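Periplasmic binding protein (Mycobacterium smegmatis, PDB 4MDY) probably binds an iron-containing solute in the periplasm and delivers it to an ABC transporter for uptake into the cell. Local coordinates at residues Leu178-Thr183 with Val189-Pro194; Gly182-Gly187 with Ile215-Ile220; Leu209-Leu214 with Ala221-Gly226. One frame throughout, in Å; residues are numbered along the deposited sequence.

Interaction 1: residues Leu178-Thr183 with Val189-Pro194; sequences LLLGGT and VQATPP
Leu180 faces Ala191 in a single antiparallel bridge, a non-hydrogen-bonded pair (CA-CA 4.4 Å) framed by bonds from Thr192 N to Leu179 O at 3.0 Å and from Gly181 N to Gln190 O at 2.9 Å. Leu180 CG lies anti to the carbonyl carbon (chi1 -54°). This swings CD2 across the partner backbone, where it meets both Val189 CG1 and Ala191 CB at 3.8 Å. Leu179 points to the other face. Its CG is anti to the backbone N (chi1 -180°), and the chain runs alongside that of Thr192, CD2 lying 3.9 Å from Thr192 OG1. The two backbones run 139° apart, the ladder is short, and waters bridge beside and beyond it. One joins Leu179 O to Thr192 OG1, giving that carbonyl a second partner. Another links Leu179 N to Thr192 O, and a third gathers Gly181 O, Thr183 O and Gln190 N. Two direct bonds and three bridging waters thus join a hairpin-like turn, with Leu180, Val189 and Ala191 as its apolar cluster. Leu180 also packs on Leu224 of helix 220-224, while strand 176-181 bonds through Leu178 and Leu180 to strand 229-233 of the parallel sheet.

Interaction 2: residues Gly182-Gly187 with Ile215-Ile220; sequences GTLYRG and IPRDEI
Arg217 reaches along the Gly187 carbonyl and grips its oxygen with NH1. The polar part is this one hydrogen bond, 2.9 Å from Arg217 NH1 to Gly187 O with an angle of 160° at the hydrogen. The donor lies in the carbonyl plane on a lone pair, and the oxygen meets the guanidinium at its edge, only 1° out of its plane. NH1 also forms a salt bridge with Asp246, which probably helps fix the guanidinium's rotation. The second kind of contact is van der Waals packing. Because Arg217 CG is anti to the backbone N (chi1 -163°) and the chain stays extended to NE, its methylenes run beside the same oxygen, CG lying 3.3 Å from Gly187 O. Ile220 CD1 reaches that oxygen at 3.7 Å, while Leu184 CD1 is a looser neighbour 4.3 Å from Arg217 NH1. Within 215-220, a bond of 2.9 Å from Glu219 N to Pro216 O closes the turn around Arg217. The contact joins the returning limb of the loop between strands 176-181 and 189-190 to the turn before helix 220-224, with Pro247 and Ile248 of helix 247-250 packing against Arg217.

Interaction 3: residues Leu209-Leu214 with Ala221-Gly226; sequences LQVPAL and ASVLDG
Val211 and Val223 make the buried, methyl-to-methyl side of this contact, which has no hydrogen bond between its segments. Val211 CG2 touches Val223 CG1 at 3.9 Å; the two side chains cross at about a right angle, and one methyl of each makes the contact. Both methyls stand anti to their own backbone N (chi1 -180° for Val223), and both CB atoms point across the gap. Val211 is buried and also rests on Leu178 and Ala191, while Val223 continues the apolar layer to Ile215. The backbones stay well apart, with 7.6 Å between Val211 CA and Val223 CA, a spacing that the side chains fill.

The geometry fits a beta-alpha-beta crossover. The chain leaves edge strand 207-208 of the parallel sheet, passes through 209-214 and, by way of the short strand 214-215, which pairs with 189-190 outside that sheet, runs along helix 220-224 and enters strand 229-233; strand 176-181 lies between 207-208 and 229-233 in the sheet. The contact joins the loop and the helix of this connection.

On the more exposed side a methyl meets a backbone carbonyl instead. Leu209 is partly exposed, and its chi2 of 178° puts CD1 anti to CA, carrying it to 3.6 Å from Gly226 O. The exposed Gly226 follows helix 220-224, with a bond of 3.2 Å from Gly226 N to Val223 O and another of 3.1 Å from Asp225 N to Ala221 O. Asp225 OD1 accepts a hydrogen bond from Ala253 N, tying this exposed part to helix 253-256.

How the interactions relate
From the N-terminal side, interaction 1 closes a loop of five residues into a hairpin-like turn with a single bridge. Interaction 2 starts from the same stretch, sharing Gly182 and Thr183, and ties the returning limb of that loop to the turn at 215-220, closing a much longer loop. Interaction 3 opens inside that loop and ends beyond it, so 2 and 3 cross, whereas 1 and 3 follow in series. Residues 189-191 join all three: Val189 O to Ile215 N (2.7 Å) and Ala191 N to Ala213 O (2.9 Å) are probable hydrogen bonds. Ile215 CD1 then packs on Leu224 CD1 at 3.5 Å. Together they bind loop, small antiparallel pair and helix 220-224 to the parallel sheet.

Interaction 1: residues Leu178-Thr183 with Val189-Pro194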
ATOM      1  N   LEU A 178      14.510  -9.482  -3.621  1.00 23.36           N
ATOM      2  CA  LEU A 178      14.527  -8.391  -2.655  1.00 21.06           C
ATOM      3  C   LEU A 178      13.716  -7.234  -3.220  1.00 19.12           C
ATOM      4  O   LEU A 178      13.753  -6.961  -4.426  1.00 19.45           O
ATOM      5  CB  LEU A 178      15.956  -7.926  -2.360  1.00 22.06           C
ATOM      6  CG  LEU A 178      16.860  -8.846  -1.531  1.00 24.72           C
ATOM      7  CD1 LEU A 178      18.298  -8.355  -1.583  1.00 24.23           C
ATOM      8  CD2 LEU A 178      16.386  -8.931  -0.088  1.00 26.07           C
ATOM      9  N   LEU A 179      12.984  -6.568  -2.331  1.00 17.49           N
ATOM     10  CA  LEU A 179      12.184  -5.414  -2.665  1.00 17.56           C
ATOM     11  C   LEU A 179      12.807  -4.188  -2.007  1.00 17.00           C
ATOM     12  O   LEU A 179      12.785  -4.047  -0.779  1.00 15.64           O
ATOM     13  CB  LEU A 179      10.749  -5.609  -2.180  1.00 17.75           C
ATOM     14  CG  LEU A 179       9.792  -4.458  -2.475  1.00 19.67           C
ATOM     15  CD1 LEU A 179       9.648  -4.273  -3.980  1.00 20.08           C
ATOM     16  CD2 LEU A 179       8.439  -4.706  -1.825  1.00 21.04           C
ATOM     17  N   LEU A 180      13.338  -3.300  -2.842  1.00 17.36           N
ATOM     18  CA  LEU A 180      14.210  -2.223  -2.398  1.00 15.49           C
ATOM     19  C   LEU A 180      13.611  -0.862  -2.699  1.00 15.03           C
ATOM     20  O   LEU A 180      12.846  -0.710  -3.643  1.00 16.63           O
ATOM     21  CB  LEU A 180      15.575  -2.344  -3.088  1.00 15.70           C
ATOM     22  CG  LEU A 180      16.281  -3.706  -2.950  1.00 17.01           C
ATOM     23  CD1 LEU A 180      17.604  -3.705  -3.693  1.00 18.91           C
ATOM     24  CD2 LEU A 180      16.494  -4.063  -1.485  1.00 17.38           C
ATOM     25  N   GLY A 181      13.977   0.125  -1.890  1.00 15.57           N
ATOM     26  CA  GLY A 181      13.539   1.496  -2.098  1.00 16.24           C
ATOM     27  C   GLY A 181      14.217   2.093  -3.319  1.00 17.82           C
ATOM     28  O   GLY A 181      15.310   1.675  -3.703  1.00 19.48           O
ATOM     29  N   GLY A 182      13.555   3.069  -3.932  1.00 16.80           N
ATOM     30  CA  GLY A 182      14.040   3.680  -5.171  1.00 17.10           C
ATOM     31  C   GLY A 182      15.157   4.690  -4.975  1.00 18.85           C
ATOM     32  O   GLY A 182      15.771   5.126  -5.948  1.00 23.26           O
ATOM     33  N   THR A 183      15.399   5.080  -3.724  1.00 18.51           N
ATOM     34  CA  THR A 183      16.493   5.984  -3.367  1.00 19.50           C
ATOM     35  C   THR A 183      17.352   5.392  -2.244  1.00 20.67           C
ATOM     36  O   THR A 183      16.875   4.599  -1.421  1.00 21.98           O
ATOM     37  CB  THR A 183      15.957   7.365  -2.936  1.00 22.46           C
ATOM     38  OG1 THR A 183      15.108   7.224  -1.792  1.00 23.67           O
ATOM     39  CG2 THR A 183      15.160   8.016  -4.066  1.00 23.33           C
ATOM     40  N   VAL A 189      21.112   1.066   1.404  1.00 18.08           N
ATOM     41  CA  VAL A 189      19.956   0.592   0.660  1.00 17.96           C
ATOM     42  C   VAL A 189      18.792   0.364   1.611  1.00 18.50           C
ATOM     43  O   VAL A 189      18.957  -0.234   2.683  1.00 18.01           O
ATOM     44  CB  VAL A 189      20.271  -0.725  -0.085  1.00 17.77           C
ATOM     45  CG1 VAL A 189      19.002  -1.358  -0.637  1.00 16.94           C
ATOM     46  CG2 VAL A 189      21.281  -0.475  -1.196  1.00 18.59           C
ATOM     47  N   GLN A 190      17.620   0.835   1.203  1.00 18.85           N
ATOM     48  CA  GLN A 190      16.388   0.610   1.944  1.00 19.00           C
ATOM     49  C   GLN A 190      15.702  -0.645   1.419  1.00 17.39           C
ATOM     50  O   GLN A 190      15.643  -0.867   0.214  1.00 17.48           O
ATOM     51  CB  GLN A 190      15.487   1.825   1.812  1.00 20.58           C
ATOM     52  CG  GLN A 190      16.197   3.088   2.268  1.00 23.37           C
ATOM     53  CD  GLN A 190      15.299   4.298   2.284  1.00 27.39           C
ATOM     54  OE1 GLN A 190      15.113   4.956   1.258  1.00 37.31           O
ATOM     55  NE2 GLN A 190      14.755   4.616   3.449  1.00 27.12           N
ATOM     56  N   ALA A 191      15.193  -1.468   2.326  1.00 18.39           N
ATOM     57  CA  ALA A 191      14.539  -2.721   1.941  1.00 18.13           C
ATOM     58  C   ALA A 191      13.256  -2.959   2.729  1.00 19.12           C
ATOM     59  O   ALA A 191      13.058  -2.409   3.811  1.00 17.58           O
ATOM     60  CB  ALA A 191      15.486  -3.891   2.125  1.00 17.39           C
ATOM     61  N   THR A 192      12.386  -3.780   2.161  1.00 18.85           N
ATOM     62  CA  THR A 192      11.178  -4.208   2.832  1.00 21.18           C
ATOM     63  C   THR A 192      11.431  -5.599   3.430  1.00 21.46           C
ATOM     64  O   THR A 192      11.566  -6.582   2.697  1.00 19.86           O
ATOM     65  CB  THR A 192       9.985  -4.230   1.863  1.00 22.28           C
ATOM     66  OG1 THR A 192       9.738  -2.901   1.377  1.00 23.23           O
ATOM     67  CG2 THR A 192       8.738  -4.745   2.564  1.00 21.11           C
ATOM     68  N   PRO A 193      11.521  -5.682   4.769  1.00 22.33           N
ATOM     69  CA  PRO A 193      11.763  -6.991   5.363  1.00 22.37           C
ATOM     70  C   PRO A 193      10.569  -7.919   5.142  1.00 24.06           C
ATOM     71  O   PRO A 193       9.445  -7.444   4.967  1.00 21.22           O
ATOM     72  CB  PRO A 193      11.933  -6.682   6.855  1.00 23.68           C
ATOM     73  CG  PRO A 193      12.313  -5.245   6.912  1.00 24.54           C
ATOM     74  CD  PRO A 193      11.563  -4.609   5.776  1.00 25.04           C
ATOM     75  N   PRO A 194      10.811  -9.236   5.131  1.00 25.44           N
ATOM     76  CA  PRO A 194       9.700 -10.170   4.998  1.00 23.33           C
ATOM     77  C   PRO A 194       8.561  -9.854   5.970  1.00 22.03           C
ATOM     78  O   PRO A 194       8.802  -9.481   7.106  1.00 22.82           O
ATOM     79  CB  PRO A 194      10.339 -11.521   5.326  1.00 25.97           C
ATOM     80  CG  PRO A 194      11.768 -11.367   4.954  1.00 25.36           C
ATOM     81  CD  PRO A 194      12.116  -9.923   5.168  1.00 26.53           C
TER
HETATM   82  O   HOH W   1      11.495  -1.584  -0.057  1.00 19.63           O
HETATM   83  O   HOH W   2      12.813  -7.427   0.427  1.00 20.61           O
HETATM   84  O   HOH W   3      17.202   1.959  -1.437  1.00 17.68           O

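Interaction 2: residues Gly182-Gly187 with Ile215-Ile220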
ATOM      1  N   GLY A 182      13.555   3.069  -3.932  1.00 16.80           N
ATOM      2  CA  GLY A 182      14.040   3.680  -5.171  1.00 17.10           C
ATOM      3  C   GLY A 182      15.157   4.690  -4.975  1.00 18.85           C
ATOM      4  O   GLY A 182      15.771   5.126  -5.948  1.00 23.26           O
ATOM      5  N   THR A 183      15.399   5.080  -3.724  1.00 18.51           N
ATOM      6  CA  THR A 183      16.493   5.984  -3.367  1.00 19.50           C
ATOM      7  C   THR A 183      17.352   5.392  -2.244  1.00 20.67           C
ATOM      8  O   THR A 183      16.875   4.599  -1.421  1.00 21.98           O
ATOM      9  CB  THR A 183      15.957   7.365  -2.936  1.00 22.46           C
ATOM     10  OG1 THR A 183      15.108   7.224  -1.792  1.00 23.67           O
ATOM     11  CG2 THR A 183      15.160   8.016  -4.066  1.00 23.33           C
ATOM     12  N   LEU A 184      18.627   5.765  -2.221  1.00 19.46           N
ATOM     13  CA  LEU A 184      19.505   5.374  -1.120  1.00 20.65           C
ATOM     14  C   LEU A 184      19.255   6.315   0.054  1.00 21.34           C
ATOM     15  O   LEU A 184      18.768   7.432  -0.129  1.00 23.66           O
ATOM     16  CB  LEU A 184      20.979   5.412  -1.540  1.00 21.97           C
ATOM     17  CG  LEU A 184      21.389   4.557  -2.745  1.00 21.10           C
ATOM     18  CD1 LEU A 184      22.850   4.779  -3.090  1.00 22.68           C
ATOM     19  CD2 LEU A 184      21.140   3.081  -2.492  1.00 19.72           C
ATOM     20  N   TYR A 185      19.557   5.845   1.257  1.00 21.41           N
ATOM     21  CA  TYR A 185      19.459   6.659   2.461  1.00 20.81           C
ATOM     22  C   TYR A 185      20.831   6.699   3.111  1.00 22.70           C
ATOM     23  O   TYR A 185      21.343   5.664   3.540  1.00 21.52           O
ATOM     24  CB  TYR A 185      18.441   6.084   3.457  1.00 22.65           C
ATOM     25  CG  TYR A 185      18.362   6.924   4.710  1.00 23.80           C
ATOM     26  CD1 TYR A 185      17.617   8.092   4.729  1.00 26.95           C
ATOM     27  CD2 TYR A 185      19.071   6.575   5.856  1.00 27.67           C
ATOM     28  CE1 TYR A 185      17.556   8.889   5.858  1.00 31.00           C
ATOM     29  CE2 TYR A 185      19.016   7.363   6.998  1.00 29.73           C
ATOM     30  CZ  TYR A 185      18.255   8.518   6.990  1.00 30.34           C
ATOM     31  OH  TYR A 185      18.186   9.319   8.105  1.00 39.94           O
ATOM     32  N   ARG A 186      21.428   7.885   3.169  1.00 25.95           N
ATOM     33  CA  ARG A 186      22.773   8.056   3.719  1.00 26.07           C
ATOM     34  C   ARG A 186      23.735   6.999   3.173  1.00 24.61           C
ATOM     35  O   ARG A 186      24.491   6.388   3.931  1.00 25.92           O
ATOM     36  CB  ARG A 186      22.732   8.023   5.258  1.00 30.75           C
ATOM     37  CG  ARG A 186      21.864   9.113   5.870  1.00 35.24           C
ATOM     38  CD  ARG A 186      21.869   9.091   7.395  1.00 40.10           C
ATOM     39  NE  ARG A 186      23.157   9.507   7.959  1.00 43.23           N
ATOM     40  CZ  ARG A 186      23.904   8.801   8.815  1.00 44.66           C
ATOM     41  NH1 ARG A 186      25.054   9.308   9.243  1.00 42.93           N
ATOM     42  NH2 ARG A 186      23.523   7.603   9.258  1.00 45.32           N
ATOM     43  N   GLY A 187      23.677   6.767   1.860  1.00 22.98           N
ATOM     44  CA  GLY A 187      24.557   5.800   1.196  1.00 23.75           C
ATOM     45  C   GLY A 187      24.164   4.327   1.324  1.00 22.50           C
ATOM     46  O   GLY A 187      24.802   3.466   0.719  1.00 19.68           O
ATOM     47  N   ILE A 215      20.121  -1.513   4.810  1.00 20.02           N
ATOM     48  CA  ILE A 215      21.376  -2.204   4.606  1.00 19.71           C
ATOM     49  C   ILE A 215      22.482  -1.146   4.562  1.00 19.78           C
ATOM     50  O   ILE A 215      22.535  -0.341   3.629  1.00 19.69           O
ATOM     51  CB  ILE A 215      21.344  -2.993   3.290  1.00 20.87           C
ATOM     52  CG1 ILE A 215      20.170  -3.980   3.306  1.00 21.49           C
ATOM     53  CG2 ILE A 215      22.658  -3.721   3.057  1.00 20.72           C
ATOM     54  CD1 ILE A 215      19.735  -4.423   1.928  1.00 23.04           C
ATOM     55  N   PRO A 216      23.363  -1.133   5.577  1.00 20.00           N
ATOM     56  CA  PRO A 216      24.416  -0.122   5.573  1.00 21.45           C
ATOM     57  C   PRO A 216      25.332  -0.246   4.355  1.00 20.24           C
ATOM     58  O   PRO A 216      25.458  -1.323   3.781  1.00 17.84           O
ATOM     59  CB  PRO A 216      25.174  -0.384   6.874  1.00 25.14           C
ATOM     60  CG  PRO A 216      24.817  -1.773   7.277  1.00 25.10           C
ATOM     61  CD  PRO A 216      23.448  -2.032   6.744  1.00 22.98           C
ATOM     62  N   ARG A 217      25.952   0.862   3.966  1.00 21.26           N
ATOM     63  CA  ARG A 217      26.736   0.912   2.733  1.00 21.19           C
ATOM     64  C   ARG A 217      27.801  -0.189   2.641  1.00 20.66           C
ATOM     65  O   ARG A 217      28.016  -0.765   1.577  1.00 18.92           O
ATOM     66  CB  ARG A 217      27.402   2.281   2.591  1.00 23.28           C
ATOM     67  CG  ARG A 217      27.893   2.560   1.187  1.00 24.91           C
ATOM     68  CD  ARG A 217      28.184   4.036   0.967  1.00 25.61           C
ATOM     69  NE  ARG A 217      28.728   4.243  -0.370  1.00 26.99           N
ATOM     70  CZ  ARG A 217      28.015   4.211  -1.492  1.00 29.98           C
ATOM     71  NH1 ARG A 217      26.700   3.993  -1.460  1.00 29.38           N
ATOM     72  NH2 ARG A 217      28.621   4.396  -2.663  1.00 33.01           N
ATOM     73  N   ASP A 218      28.459  -0.483   3.758  1.00 19.95           N
ATOM     74  CA  ASP A 218      29.508  -1.498   3.767  1.00 24.31           C
ATOM     75  C   ASP A 218      28.982  -2.949   3.620  1.00 23.31           C
ATOM     76  O   ASP A 218      29.775  -3.869   3.405  1.00 25.65           O
ATOM     77  CB  ASP A 218      30.403  -1.343   5.005  1.00 30.18           C
ATOM     78  CG  ASP A 218      29.686  -1.652   6.297  1.00 36.04           C
ATOM     79  OD1 ASP A 218      28.493  -1.319   6.421  1.00 41.29           O
ATOM     80  OD2 ASP A 218      30.327  -2.217   7.198  1.00 46.12           O
ATOM     81  N   GLU A 219      27.664  -3.149   3.709  1.00 21.50           N
ATOM     82  CA  GLU A 219      27.064  -4.494   3.590  1.00 22.36           C
ATOM     83  C   GLU A 219      26.256  -4.722   2.307  1.00 19.54           C
ATOM     84  O   GLU A 219      25.675  -5.782   2.118  1.00 17.70           O
ATOM     85  CB  GLU A 219      26.175  -4.779   4.807  1.00 26.34           C
ATOM     86  CG  GLU A 219      26.958  -4.988   6.095  1.00 30.10           C
ATOM     87  CD  GLU A 219      26.057  -5.179   7.307  1.00 37.91           C
ATOM     88  OE1 GLU A 219      24.987  -5.810   7.172  1.00 41.99           O
ATOM     89  OE2 GLU A 219      26.421  -4.695   8.401  1.00 45.68           O
ATOM     90  N   ILE A 220      26.220  -3.740   1.419  1.00 18.54           N
ATOM     91  CA  ILE A 220      25.367  -3.823   0.236  1.00 17.96           C
ATOM     92  C   ILE A 220      25.671  -5.040  -0.639  1.00 18.88           C
ATOM     93  O   ILE A 220      24.759  -5.791  -0.991  1.00 20.45           O
ATOM     94  CB  ILE A 220      25.462  -2.540  -0.607  1.00 17.91           C
ATOM     95  CG1 ILE A 220      24.783  -1.392   0.131  1.00 18.68           C
ATOM     96  CG2 ILE A 220      24.807  -2.728  -1.964  1.00 19.65           C
ATOM     97  CD1 ILE A 220      25.085  -0.034  -0.462  1.00 20.02           C
TER

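Interaction 3: residues Leu209-Leu214 with Ala221-Gly226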
ATOM      1  N   LEU A 209      13.969 -13.142   0.592  1.00 26.72           N
ATOM      2  CA  LEU A 209      15.125 -13.190   1.487  1.00 28.45           C
ATOM      3  C   LEU A 209      14.928 -12.364   2.753  1.00 25.94           C
ATOM      4  O   LEU A 209      14.398 -11.261   2.701  1.00 22.31           O
ATOM      5  CB  LEU A 209      16.362 -12.635   0.771  1.00 30.15           C
ATOM      6  CG  LEU A 209      16.994 -13.469  -0.329  1.00 32.70           C
ATOM      7  CD1 LEU A 209      18.160 -12.690  -0.928  1.00 31.49           C
ATOM      8  CD2 LEU A 209      17.444 -14.820   0.217  1.00 34.67           C
ATOM      9  N   GLN A 210      15.371 -12.902   3.885  1.00 30.02           N
ATOM     10  CA  GLN A 210      15.510 -12.113   5.106  1.00 30.78           C
ATOM     11  C   GLN A 210      16.468 -10.954   4.849  1.00 27.93           C
ATOM     12  O   GLN A 210      17.549 -11.142   4.299  1.00 28.17           O
ATOM     13  CB  GLN A 210      16.026 -12.971   6.275  1.00 37.42           C
ATOM     14  CG  GLN A 210      14.943 -13.399   7.252  1.00 45.26           C
ATOM     15  CD  GLN A 210      14.296 -12.217   7.961  1.00 52.27           C
ATOM     16  OE1 GLN A 210      14.946 -11.198   8.222  1.00 62.80           O
ATOM     17  NE2 GLN A 210      13.010 -12.342   8.270  1.00 58.35           N
ATOM     18  N   VAL A 211      16.056  -9.757   5.239  1.00 25.29           N
ATOM     19  CA  VAL A 211      16.839  -8.559   4.988  1.00 25.94           C
ATOM     20  C   VAL A 211      16.447  -7.499   6.029  1.00 25.37           C
ATOM     21  O   VAL A 211      15.286  -7.431   6.432  1.00 22.95           O
ATOM     22  CB  VAL A 211      16.607  -8.057   3.533  1.00 26.90           C
ATOM     23  CG1 VAL A 211      15.192  -7.521   3.343  1.00 28.08           C
ATOM     24  CG2 VAL A 211      17.615  -6.996   3.139  1.00 29.63           C
ATOM     25  N   PRO A 212      17.416  -6.685   6.485  1.00 25.56           N
ATOM     26  CA  PRO A 212      17.061  -5.581   7.381  1.00 25.04           C
ATOM     27  C   PRO A 212      16.427  -4.427   6.614  1.00 23.30           C
ATOM     28  O   PRO A 212      16.610  -4.324   5.409  1.00 23.68           O
ATOM     29  CB  PRO A 212      18.401  -5.167   8.005  1.00 26.05           C
ATOM     30  CG  PRO A 212      19.468  -5.936   7.305  1.00 29.85           C
ATOM     31  CD  PRO A 212      18.861  -6.738   6.202  1.00 28.38           C
ATOM     32  N   ALA A 213      15.695  -3.568   7.317  1.00 22.32           N
ATOM     33  CA  ALA A 213      14.990  -2.453   6.689  1.00 21.60           C
ATOM     34  C   ALA A 213      15.961  -1.480   6.021  1.00 21.99           C
ATOM     35  O   ALA A 213      15.603  -0.782   5.066  1.00 20.71           O
ATOM     36  CB  ALA A 213      14.146  -1.721   7.720  1.00 22.63           C
ATOM     37  N   LEU A 214      17.180  -1.439   6.547  1.00 19.51           N
ATOM     38  CA  LEU A 214      18.243  -0.616   6.013  1.00 20.87           C
ATOM     39  C   LEU A 214      19.525  -1.432   5.991  1.00 20.51           C
ATOM     40  O   LEU A 214      19.956  -1.975   7.010  1.00 20.41           O
ATOM     41  CB  LEU A 214      18.423   0.631   6.872  1.00 22.12           C
ATOM     42  CG  LEU A 214      19.437   1.677   6.400  1.00 23.83           C
ATOM     43  CD1 LEU A 214      18.963   2.364   5.131  1.00 25.24           C
ATOM     44  CD2 LEU A 214      19.675   2.689   7.504  1.00 26.92           C
ATOM     45  N   ALA A 221      26.938  -5.220  -0.995  1.00 18.91           N
ATOM     46  CA  ALA A 221      27.353  -6.358  -1.817  1.00 18.72           C
ATOM     47  C   ALA A 221      27.041  -7.676  -1.108  1.00 17.78           C
ATOM     48  O   ALA A 221      26.446  -8.575  -1.695  1.00 19.15           O
ATOM     49  CB  ALA A 221      28.834  -6.273  -2.152  1.00 19.26           C
ATOM     50  N   SER A 222      27.412  -7.750   0.162  1.00 18.76           N
ATOM     51  CA  SER A 222      27.206  -8.939   0.985  1.00 19.19           C
ATOM     52  C   SER A 222      25.737  -9.410   0.971  1.00 19.54           C
ATOM     53  O   SER A 222      25.464 -10.600   0.877  1.00 25.98           O
ATOM     54  CB  SER A 222      27.677  -8.638   2.418  1.00 21.50           C
ATOM     55  OG  SER A 222      27.256  -9.623   3.332  1.00 25.60           O
ATOM     56  N   VAL A 223      24.798  -8.471   1.046  1.00 19.27           N
ATOM     57  CA  VAL A 223      23.377  -8.816   1.108  1.00 20.03           C
ATOM     58  C   VAL A 223      22.719  -8.966  -0.261  1.00 20.52           C
ATOM     59  O   VAL A 223      22.000  -9.952  -0.505  1.00 19.46           O
ATOM     60  CB  VAL A 223      22.596  -7.777   1.927  1.00 20.24           C
ATOM     61  CG1 VAL A 223      21.118  -8.150   1.990  1.00 18.34           C
ATOM     62  CG2 VAL A 223      23.181  -7.672   3.325  1.00 23.45           C
ATOM     63  N   LEU A 224      22.953  -7.992  -1.139  1.00 19.60           N
ATOM     64  CA  LEU A 224      22.266  -7.925  -2.431  1.00 20.52           C
ATOM     65  C   LEU A 224      22.746  -8.978  -3.428  1.00 18.98           C
ATOM     66  O   LEU A 224      21.968  -9.430  -4.266  1.00 21.29           O
ATOM     67  CB  LEU A 224      22.351  -6.517  -3.053  1.00 20.69           C
ATOM     68  CG  LEU A 224      21.272  -5.522  -2.611  1.00 22.87           C
ATOM     69  CD1 LEU A 224      21.255  -5.342  -1.110  1.00 25.16           C
ATOM     70  CD2 LEU A 224      21.434  -4.173  -3.306  1.00 22.02           C
ATOM     71  N   ASP A 225      24.008  -9.389  -3.337  1.00 18.38           N
ATOM     72  CA  ASP A 225      24.504 -10.427  -4.245  1.00 21.60           C
ATOM     73  C   ASP A 225      23.937 -11.804  -3.894  1.00 22.49           C
ATOM     74  O   ASP A 225      24.160 -12.762  -4.625  1.00 22.61           O
ATOM     75  CB  ASP A 225      26.036 -10.446  -4.301  1.00 22.04           C
ATOM     76  CG  ASP A 225      26.616  -9.258  -5.074  1.00 22.64           C
ATOM     77  OD1 ASP A 225      25.915  -8.686  -5.940  1.00 24.07           O
ATOM     78  OD2 ASP A 225      27.789  -8.906  -4.821  1.00 24.70           O
ATOM     79  N   GLY A 226      23.198 -11.897  -2.789  1.00 24.52           N
ATOM     80  CA  GLY A 226      22.476 -13.125  -2.439  1.00 24.78           C
ATOM     81  C   GLY A 226      21.160 -13.338  -3.182  1.00 26.65           C
ATOM     82  O   GLY A 226      20.553 -14.405  -3.061  1.00 29.31           O
TER